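Local structure of intracellular protein transport protein USO1 (Saccharomyces cerevisiae S288c, 6LSU) at residues D146-H149 with L150-F154; L251-N254 with D255-L259; S417-T420 with F421-V425; K604-I607 with K608-S612. The protein is required for protein transport from the endoplasmic reticulum to the Golgi complex, this chain being the globular head of a long coiled-coil tether. All coordinates share one frame; numbering follows the deposited sequence.

Interaction 1: D146-H149 with L150-F154; sequences DLIH and LLVEF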
# COMPACT_ATOMS: atom_id res chain seq x y z
N ASP A 146 20.92 35.69 -0.96
CA ASP A 146 20.27 36.93 -1.46
C ASP A 146 19.70 36.71 -2.86
O ASP A 146 18.65 37.29 -3.19
CB ASP A 146 21.27 38.10 -1.50
CG ASP A 146 21.97 38.39 -0.18
OD1 ASP A 146 21.43 37.98 0.88
OD2 ASP A 146 23.05 39.02 -0.23
N LEU A 147 20.40 35.93 -3.69
CA LEU A 147 19.92 35.57 -5.05
C LEU A 147 18.59 34.81 -4.94
O LEU A 147 17.65 35.20 -5.66
CB LEU A 147 21.00 34.73 -5.74
CG LEU A 147 21.96 35.53 -6.61
CD1 LEU A 147 22.96 34.60 -7.28
CD2 LEU A 147 21.18 36.32 -7.63
N ILE A 148 18.51 33.78 -4.08
CA ILE A 148 17.24 33.09 -3.76
C ILE A 148 16.21 34.16 -3.40
O ILE A 148 15.09 34.13 -4.00
CB ILE A 148 17.39 32.05 -2.63
CG1 ILE A 148 18.34 30.90 -2.99
CG2 ILE A 148 16.03 31.50 -2.25
CD1 ILE A 148 17.89 30.08 -4.17
N HIS A 149 16.53 35.07 -2.47
CA HIS A 149 15.57 36.10 -2.00
C HIS A 149 15.22 37.01 -3.20
O HIS A 149 14.05 37.44 -3.32
CB HIS A 149 16.10 36.80 -0.74
CG HIS A 149 16.19 35.91 0.46
ND1 HIS A 149 15.65 36.26 1.69
CD2 HIS A 149 16.76 34.70 0.65
CE1 HIS A 149 15.89 35.30 2.56
NE2 HIS A 149 16.57 34.33 1.95
N LEU A 150 16.15 37.24 -4.13
CA LEU A 150 15.88 38.08 -5.33
C LEU A 150 14.84 37.36 -6.20
O LEU A 150 13.77 37.96 -6.51
CB LEU A 150 17.16 38.33 -6.13
CG LEU A 150 16.98 39.07 -7.45
CD1 LEU A 150 16.53 40.49 -7.21
CD2 LEU A 150 18.25 39.08 -8.27
N LEU A 151 15.14 36.10 -6.55
CA LEU A 151 14.23 35.22 -7.34
C LEU A 151 12.84 35.25 -6.70
O LEU A 151 11.79 35.45 -7.41
CB LEU A 151 14.77 33.79 -7.36
CG LEU A 151 16.01 33.58 -8.20
CD1 LEU A 151 16.48 32.15 -8.08
CD2 LEU A 151 15.78 33.96 -9.65
N VAL A 152 12.80 35.10 -5.39
CA VAL A 152 11.47 35.13 -4.72
C VAL A 152 10.80 36.48 -5.00
O VAL A 152 9.61 36.50 -5.34
CB VAL A 152 11.60 34.83 -3.24
CG1 VAL A 152 10.28 35.09 -2.54
CG2 VAL A 152 12.10 33.40 -3.05
N GLU A 153 11.56 37.58 -4.97
CA GLU A 153 11.01 38.95 -5.13
C GLU A 153 10.51 39.13 -6.56
O GLU A 153 9.52 39.84 -6.71
CB GLU A 153 12.01 40.02 -4.69
CG GLU A 153 11.40 41.07 -3.77
CD GLU A 153 10.95 40.56 -2.40
OE1 GLU A 153 9.74 40.77 -2.05
OE2 GLU A 153 11.79 39.96 -1.69
N PHE A 154 11.10 38.42 -7.55
CA PHE A 154 10.64 38.38 -8.97
C PHE A 154 9.17 37.94 -9.13
O PHE A 154 8.56 38.24 -10.18
CB PHE A 154 11.52 37.45 -9.81
CG PHE A 154 12.87 38.00 -10.18
CD1 PHE A 154 13.15 39.36 -10.10
CD2 PHE A 154 13.86 37.16 -10.68
CE1 PHE A 154 14.40 39.85 -10.45
CE2 PHE A 154 15.10 37.67 -11.06
CZ PHE A 154 15.37 39.01 -10.93
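Helix 145-154, in the second armadillo repeat of the head, brings Leu-147 against Leu-150 one turn on. The methyl CD2 of Leu-147 lies 4.1 Å from CD2 of Leu-150, and the two branched side chains cross obliquely instead of running alongside. Leu-150 holds CG anti to the backbone N (chi1 174°), which sets CG and its methyls beside the carbonyl carbon, with CD2 turned to Leu-147. A looser apolar pair follows on another flank, where CG2 of Ile-148 and CG2 of Val-152 are 4.4 Å apart. Four i to i+4 hydrogen bonds carry the backbone; the N of Leu-151 to O of Leu-147, at 2.8 Å, is the straightest, with an N-H...O angle of 174°, while the bond from Leu-150 N to Asp-146 O is more bent. Such a helix is a building block of an armadillo solenoid, in which short helices stack on those of neighbouring repeats, and the residue types follow from this. Leu-147 and Leu-150 both reach Leu-71 of helix 56-73, whereas Ile-148 and Val-152 both rest on Leu-185 of helix 178-187. Leu-151 is buried against Thr-166 of helix 160-174. His-149 suits the border between core and solvent: its NE2 makes a weak hydrogen bond to Ala-184 O. Asp-146 and Glu-153 keep their carboxylates on the solvent side, the imidazole ND1 of His-149 being 6.3 Å from OE2 of Glu-153, too far for direct pairing.

Interaction 2: L251-N254 with D255-L259; sequences LVVN and DCLSL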
# COMPACT_ATOMS: atom_id res chain seq x y z
N LEU A 251 -2.48 15.01 -15.02
CA LEU A 251 -1.30 15.13 -14.14
C LEU A 251 -1.53 16.20 -13.05
O LEU A 251 -1.11 15.92 -11.88
CB LEU A 251 -0.08 15.45 -14.99
CG LEU A 251 0.69 14.25 -15.46
CD1 LEU A 251 2.00 14.75 -16.10
CD2 LEU A 251 0.99 13.31 -14.32
N VAL A 252 -2.18 17.32 -13.38
CA VAL A 252 -2.34 18.43 -12.40
C VAL A 252 -3.05 17.90 -11.15
O VAL A 252 -2.58 18.22 -10.04
CB VAL A 252 -3.05 19.65 -13.01
CG1 VAL A 252 -3.26 20.74 -11.97
CG2 VAL A 252 -2.25 20.21 -14.16
N VAL A 253 -4.09 17.08 -11.31
CA VAL A 253 -4.78 16.41 -10.16
C VAL A 253 -3.83 15.47 -9.43
O VAL A 253 -3.86 15.47 -8.22
CB VAL A 253 -6.05 15.70 -10.62
CG1 VAL A 253 -6.64 14.86 -9.52
CG2 VAL A 253 -7.04 16.72 -11.12
N ASN A 254 -3.02 14.72 -10.16
CA ASN A 254 -1.98 13.82 -9.57
C ASN A 254 -1.03 14.68 -8.72
O ASN A 254 -0.76 14.33 -7.54
CB ASN A 254 -1.21 13.10 -10.67
CG ASN A 254 -0.60 11.80 -10.22
OD1 ASN A 254 -0.31 10.96 -11.03
ND2 ASN A 254 -0.42 11.62 -8.94
N ASP A 255 -0.57 15.80 -9.29
CA ASP A 255 0.29 16.78 -8.55
C ASP A 255 -0.48 17.29 -7.32
O ASP A 255 0.02 17.11 -6.21
CB ASP A 255 0.77 17.91 -9.46
CG ASP A 255 1.41 17.44 -10.78
OD1 ASP A 255 1.28 18.18 -11.76
OD2 ASP A 255 2.04 16.36 -10.83
N CYS A 256 -1.69 17.80 -7.48
CA CYS A 256 -2.51 18.32 -6.36
C CYS A 256 -2.61 17.25 -5.28
O CYS A 256 -2.18 17.58 -4.11
CB CYS A 256 -3.89 18.74 -6.81
SG CYS A 256 -3.85 20.29 -7.73
N LEU A 257 -3.03 16.03 -5.65
CA LEU A 257 -3.15 14.93 -4.65
C LEU A 257 -1.76 14.64 -4.04
O LEU A 257 -1.67 14.45 -2.83
CB LEU A 257 -3.79 13.70 -5.30
CG LEU A 257 -5.22 13.91 -5.81
CD1 LEU A 257 -5.57 12.89 -6.88
CD2 LEU A 257 -6.21 13.87 -4.66
N SER A 258 -0.73 14.60 -4.86
CA SER A 258 0.65 14.24 -4.45
C SER A 258 1.13 15.28 -3.43
O SER A 258 1.80 14.92 -2.43
CB SER A 258 1.53 14.21 -5.64
OG SER A 258 2.35 13.06 -5.58
N LEU A 259 0.79 16.55 -3.67
CA LEU A 259 1.15 17.64 -2.75
C LEU A 259 0.32 17.50 -1.45
O LEU A 259 0.92 17.53 -0.35
CB LEU A 259 0.96 19.00 -3.44
CG LEU A 259 1.12 20.20 -2.51
CD1 LEU A 259 2.50 20.16 -1.84
CD2 LEU A 259 0.88 21.50 -3.26
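Val-253 and Leu-257 lie side by side and point the same way, one turn apart on helix 251-264. CG1 of Val-253 reaches CD1 of Leu-257 at 3.5 Å; with CG1 anti to the backbone N (chi1 172°), this valine methyl faces the next turn. The neighbouring pair, Val-252 and Cys-256, touches more lightly, CG1 to SG at 4.3 Å, and both residues pack on Ile-240 of helix 233-244. Compact apolar groups such as valine and cysteine fit against Ile-240 because they need no polar partner there. Asp-255 behaves differently. Its CG is anti to its own carbonyl carbon (chi1 -51°), which swings the carboxylate back beside the preceding turn, CG 3.1 Å from O of Leu-251, an oxygen that already accepts the N-H of Asp-255 at 2.6 Å. The side chain packs on Ile-211 and Leu-212 of helix 204-218, and OD1 forms a salt bridge with Arg-111, which probably steadies the negative charge in this buried place. With an alanine here, Arg-111 is likely to lose its carboxylate mate, and a gap to open beside Ile-211 and Leu-212. The amide of Asn-254 is bound outside the helix, OD1 accepting from NE2 of Gln-302 on helix 301-317, while its backbone O takes the N-H of Ser-258 at 2.7 Å. Apolar flanks turned to separate neighbouring helices, with buried polar groups paired between them, are typical of a helix enclosed between its neighbours in an armadillo solenoid, here in the fourth repeat.

Interaction 3: S417-T420 with F421-V425; sequences SVHT and FDTRV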
# COMPACT_ATOMS: atom_id res chain seq x y z
N SER A 417 -10.81 -16.88 -10.07
CA SER A 417 -11.18 -16.55 -11.47
C SER A 417 -11.51 -15.05 -11.60
O SER A 417 -10.69 -14.34 -12.18
CB SER A 417 -12.33 -17.39 -12.05
OG SER A 417 -12.37 -18.72 -11.54
N VAL A 418 -12.66 -14.59 -11.07
CA VAL A 418 -13.17 -13.20 -11.28
C VAL A 418 -12.34 -12.14 -10.51
O VAL A 418 -12.10 -11.04 -11.10
CB VAL A 418 -14.67 -13.07 -10.96
CG1 VAL A 418 -15.06 -13.82 -9.69
CG2 VAL A 418 -15.09 -11.59 -10.90
N HIS A 419 -11.88 -12.42 -9.28
CA HIS A 419 -11.06 -11.47 -8.47
C HIS A 419 -9.61 -11.91 -8.30
O HIS A 419 -9.32 -13.11 -8.34
CB HIS A 419 -11.67 -11.23 -7.08
CG HIS A 419 -12.95 -10.47 -7.14
ND1 HIS A 419 -13.11 -9.38 -7.95
CD2 HIS A 419 -14.12 -10.64 -6.50
CE1 HIS A 419 -14.33 -8.91 -7.83
NE2 HIS A 419 -14.97 -9.66 -6.95
N THR A 420 -8.70 -10.97 -8.16
CA THR A 420 -7.26 -11.26 -8.03
C THR A 420 -6.97 -11.78 -6.61
O THR A 420 -7.72 -11.59 -5.63
CB THR A 420 -6.39 -10.05 -8.37
OG1 THR A 420 -6.68 -9.10 -7.35
CG2 THR A 420 -6.67 -9.52 -9.76
N PHE A 421 -5.86 -12.45 -6.48
CA PHE A 421 -5.42 -12.96 -5.18
C PHE A 421 -5.32 -11.79 -4.22
O PHE A 421 -5.83 -11.95 -3.12
CB PHE A 421 -4.12 -13.74 -5.33
CG PHE A 421 -3.59 -14.34 -4.05
CD1 PHE A 421 -4.28 -15.38 -3.43
CD2 PHE A 421 -2.47 -13.82 -3.44
CE1 PHE A 421 -3.81 -15.93 -2.24
CE2 PHE A 421 -2.00 -14.35 -2.25
CZ PHE A 421 -2.64 -15.44 -1.68
N ASP A 422 -4.75 -10.67 -4.65
CA ASP A 422 -4.57 -9.42 -3.86
C ASP A 422 -5.89 -8.96 -3.23
O ASP A 422 -5.88 -8.73 -2.02
CB ASP A 422 -3.88 -8.35 -4.71
CG ASP A 422 -2.37 -8.54 -4.80
OD1 ASP A 422 -1.84 -9.54 -4.22
OD2 ASP A 422 -1.73 -7.69 -5.43
N THR A 423 -6.99 -8.90 -4.00
CA THR A 423 -8.34 -8.58 -3.48
C THR A 423 -8.67 -9.57 -2.37
O THR A 423 -8.97 -9.16 -1.24
CB THR A 423 -9.39 -8.57 -4.59
OG1 THR A 423 -9.26 -7.42 -5.43
CG2 THR A 423 -10.83 -8.55 -4.10
N ARG A 424 -8.57 -10.86 -2.64
CA ARG A 424 -8.84 -11.93 -1.63
C ARG A 424 -7.99 -11.73 -0.38
O ARG A 424 -8.48 -11.96 0.74
CB ARG A 424 -8.59 -13.30 -2.26
CG ARG A 424 -9.61 -13.62 -3.35
CD ARG A 424 -9.36 -14.93 -4.03
NE ARG A 424 -9.77 -15.97 -3.12
CZ ARG A 424 -9.40 -17.25 -3.18
NH1 ARG A 424 -8.61 -17.68 -4.15
NH2 ARG A 424 -9.88 -18.11 -2.30
N VAL A 425 -6.76 -11.30 -0.46
CA VAL A 425 -6.01 -11.19 0.84
C VAL A 425 -6.38 -9.86 1.50
O VAL A 425 -6.58 -9.86 2.70
CB VAL A 425 -4.50 -11.43 0.71
CG1 VAL A 425 -4.11 -11.81 -0.69
CG2 VAL A 425 -3.65 -10.35 1.29
O HOH W 1 -10.26 -8.12 -8.13
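A bound water is gripped by three groups at the junction of His-419, Thr-420 and Thr-423. It accepts the N-H of Thr-420 at 3.2 Å, and it also hydrogen-bonds ND1 of His-419 at 3.1 Å and OG1 of Thr-423 at 3.0 Å. Thr-420 is the N-cap of helix 421-435, in the seventh armadillo repeat. Its OG1 sits between the backbone N and the carbonyl carbon (chi1 66°), a placing that aims the hydroxyl at the N-H of Thr-423; the capping bond from Thr-423 N to Thr-420 OG1 is weak, at 3.4 Å, but nearly straight. From the same residue, the carbonyl O receives the N-H of Arg-424 at 3.2 Å and starts the regular helical pattern. Threonine suits the cap because a short side-chain hydroxyl can stand in for a missing carbonyl. The methyl CG2 of Thr-423 comes obliquely to His-419, 4.1 Å from its CB, and the imidazole itself meets the ring of Trp-411. Farther along, NH2 of Arg-424 hydrogen-bonds Met-412 O, and Asp-422 hydrogen-bonds Thr-688 through OD2. A capping box would have the Thr-423 hydroxyl take the Thr-420 N-H directly; here a water lies between the two. The chemistry implies a cap resting on one long, weak side-chain bond and a water that ties the loop to the first turn.

Interaction 4: K604-I607 with K608-S612; sequences KSVI and KSLLS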
# COMPACT_ATOMS: atom_id res chain seq x y z
N LYS A 604 -7.84 -43.73 17.33
CA LYS A 604 -6.59 -44.50 17.09
C LYS A 604 -6.45 -44.71 15.58
O LYS A 604 -5.30 -44.67 15.11
CB LYS A 604 -6.57 -45.83 17.84
CG LYS A 604 -5.44 -45.98 18.86
CD LYS A 604 -5.00 -47.41 19.05
CE LYS A 604 -4.28 -47.66 20.35
NZ LYS A 604 -4.36 -49.09 20.72
N SER A 605 -7.58 -44.87 14.86
CA SER A 605 -7.57 -45.15 13.40
C SER A 605 -6.81 -44.03 12.65
O SER A 605 -6.00 -44.33 11.74
CB SER A 605 -8.96 -45.30 12.88
OG SER A 605 -8.98 -44.90 11.52
N VAL A 606 -7.05 -42.78 13.03
CA VAL A 606 -6.40 -41.58 12.43
C VAL A 606 -4.92 -41.60 12.82
O VAL A 606 -4.08 -41.50 11.90
CB VAL A 606 -7.12 -40.28 12.83
CG1 VAL A 606 -6.21 -39.06 12.82
CG2 VAL A 606 -8.33 -40.04 11.92
N ILE A 607 -4.58 -41.81 14.09
CA ILE A 607 -3.14 -41.80 14.47
C ILE A 607 -2.42 -42.87 13.64
O ILE A 607 -1.25 -42.60 13.27
CB ILE A 607 -2.89 -42.01 15.97
CG1 ILE A 607 -3.42 -40.85 16.81
CG2 ILE A 607 -1.41 -42.20 16.25
CD1 ILE A 607 -4.92 -40.63 16.66
N LYS A 608 -3.09 -44.01 13.34
CA LYS A 608 -2.50 -45.14 12.57
C LYS A 608 -2.21 -44.64 11.16
O LYS A 608 -1.03 -44.68 10.76
CB LYS A 608 -3.37 -46.40 12.62
CG LYS A 608 -3.34 -47.12 13.97
CD LYS A 608 -3.82 -48.56 13.94
CE LYS A 608 -5.32 -48.72 14.09
NZ LYS A 608 -5.75 -50.10 13.75
N SER A 609 -3.22 -44.11 10.45
CA SER A 609 -3.03 -43.44 9.11
C SER A 609 -1.88 -42.42 9.13
O SER A 609 -1.03 -42.39 8.20
CB SER A 609 -4.28 -42.77 8.72
OG SER A 609 -5.30 -43.73 8.49
N LEU A 610 -1.82 -41.54 10.12
CA LEU A 610 -0.77 -40.50 10.12
C LEU A 610 0.60 -41.16 10.27
O LEU A 610 1.50 -40.84 9.46
CB LEU A 610 -1.08 -39.47 11.21
CG LEU A 610 -2.39 -38.71 11.03
CD1 LEU A 610 -2.60 -37.77 12.18
CD2 LEU A 610 -2.46 -37.97 9.71
N LEU A 611 0.75 -42.08 11.22
CA LEU A 611 2.01 -42.85 11.38
C LEU A 611 2.35 -43.60 10.09
O LEU A 611 3.50 -43.51 9.61
CB LEU A 611 1.84 -43.81 12.55
CG LEU A 611 2.38 -43.27 13.88
CD1 LEU A 611 2.09 -44.27 14.97
CD2 LEU A 611 3.87 -42.99 13.79
N SER A 612 1.39 -44.30 9.50
CA SER A 612 1.62 -45.01 8.22
C SER A 612 2.15 -43.99 7.20
O SER A 612 3.18 -44.26 6.51
CB SER A 612 0.38 -45.72 7.72
OG SER A 612 -0.19 -46.55 8.73
O HOH W 2 -8.15 -42.36 9.64
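Four successive i to i+4 hydrogen bonds, 2.9 to 3.1 Å between N and O, join residues 604-607 to 608-611, from Lys-608 N on Lys-604 O through to Leu-611 N on Ile-607 O. They form the opening turns of helix 604-614, part of the tenth armadillo repeat. On its buried flank Val-606 and Leu-610 lie side by side and point the same way, CG1 of the valine 3.9 Å from CD1 of the leucine; both also touch Phe-600 of the preceding helix 594-601. CG1 of Val-606 stands anti to the backbone N (chi1 153°), so that this methyl and not CG2 meets the leucine. Ile-607 and Leu-611 make a second, looser pair, CG2 to CD1 at 4.3 Å, and share Leu-632 and Phe-653 as neighbours, which places them between helices 622-637 and 647-658. Aliphatic residues fit these two flanks because the solenoid packs helices against both. Lys-604, Ser-605 and Lys-608 sit on the exposed side, where charged and hydroxyl groups can meet solvent. Lys-604 reaches the ring of Phe-645 in a cation-pi contact, and Lys-608 lays its CG 3.3 Å from O of Lys-604, the rest of the chain, bent at chi3, carrying the amine outward. Ser-605 and Ser-609, a turn apart, share a water, 3.3 Å from the first OG and weakly bonded at 3.4 Å to the second. The O of Lys-608 accepts twice from Ser-612, one turn on: from the backbone N, and from OG at 2.9 Å, the hydroxyl standing above the carbonyl plane.

In the fold
Read from the N terminus, the four contacts follow in series, and none nests in or crosses another. Each lies within one continuous stretch, so none closes a long loop; interactions 1, 2 and 4 stay inside single helices, while interaction 3 joins the loop after helix 404-414 to helix 421-435. They sample armadillo repeats 2, 4, 7 and 10, with the centres of interactions 1 and 4 about 83 Å apart. Helix 145-154 packs against helices 56-73 and 178-187, helix 251-264 beside 204-218, 233-244 and 301-317, helix 421-435 beside 354-366 and 514-528, and helix 604-614 beside 622-637 and 647-658. No two contacts touch.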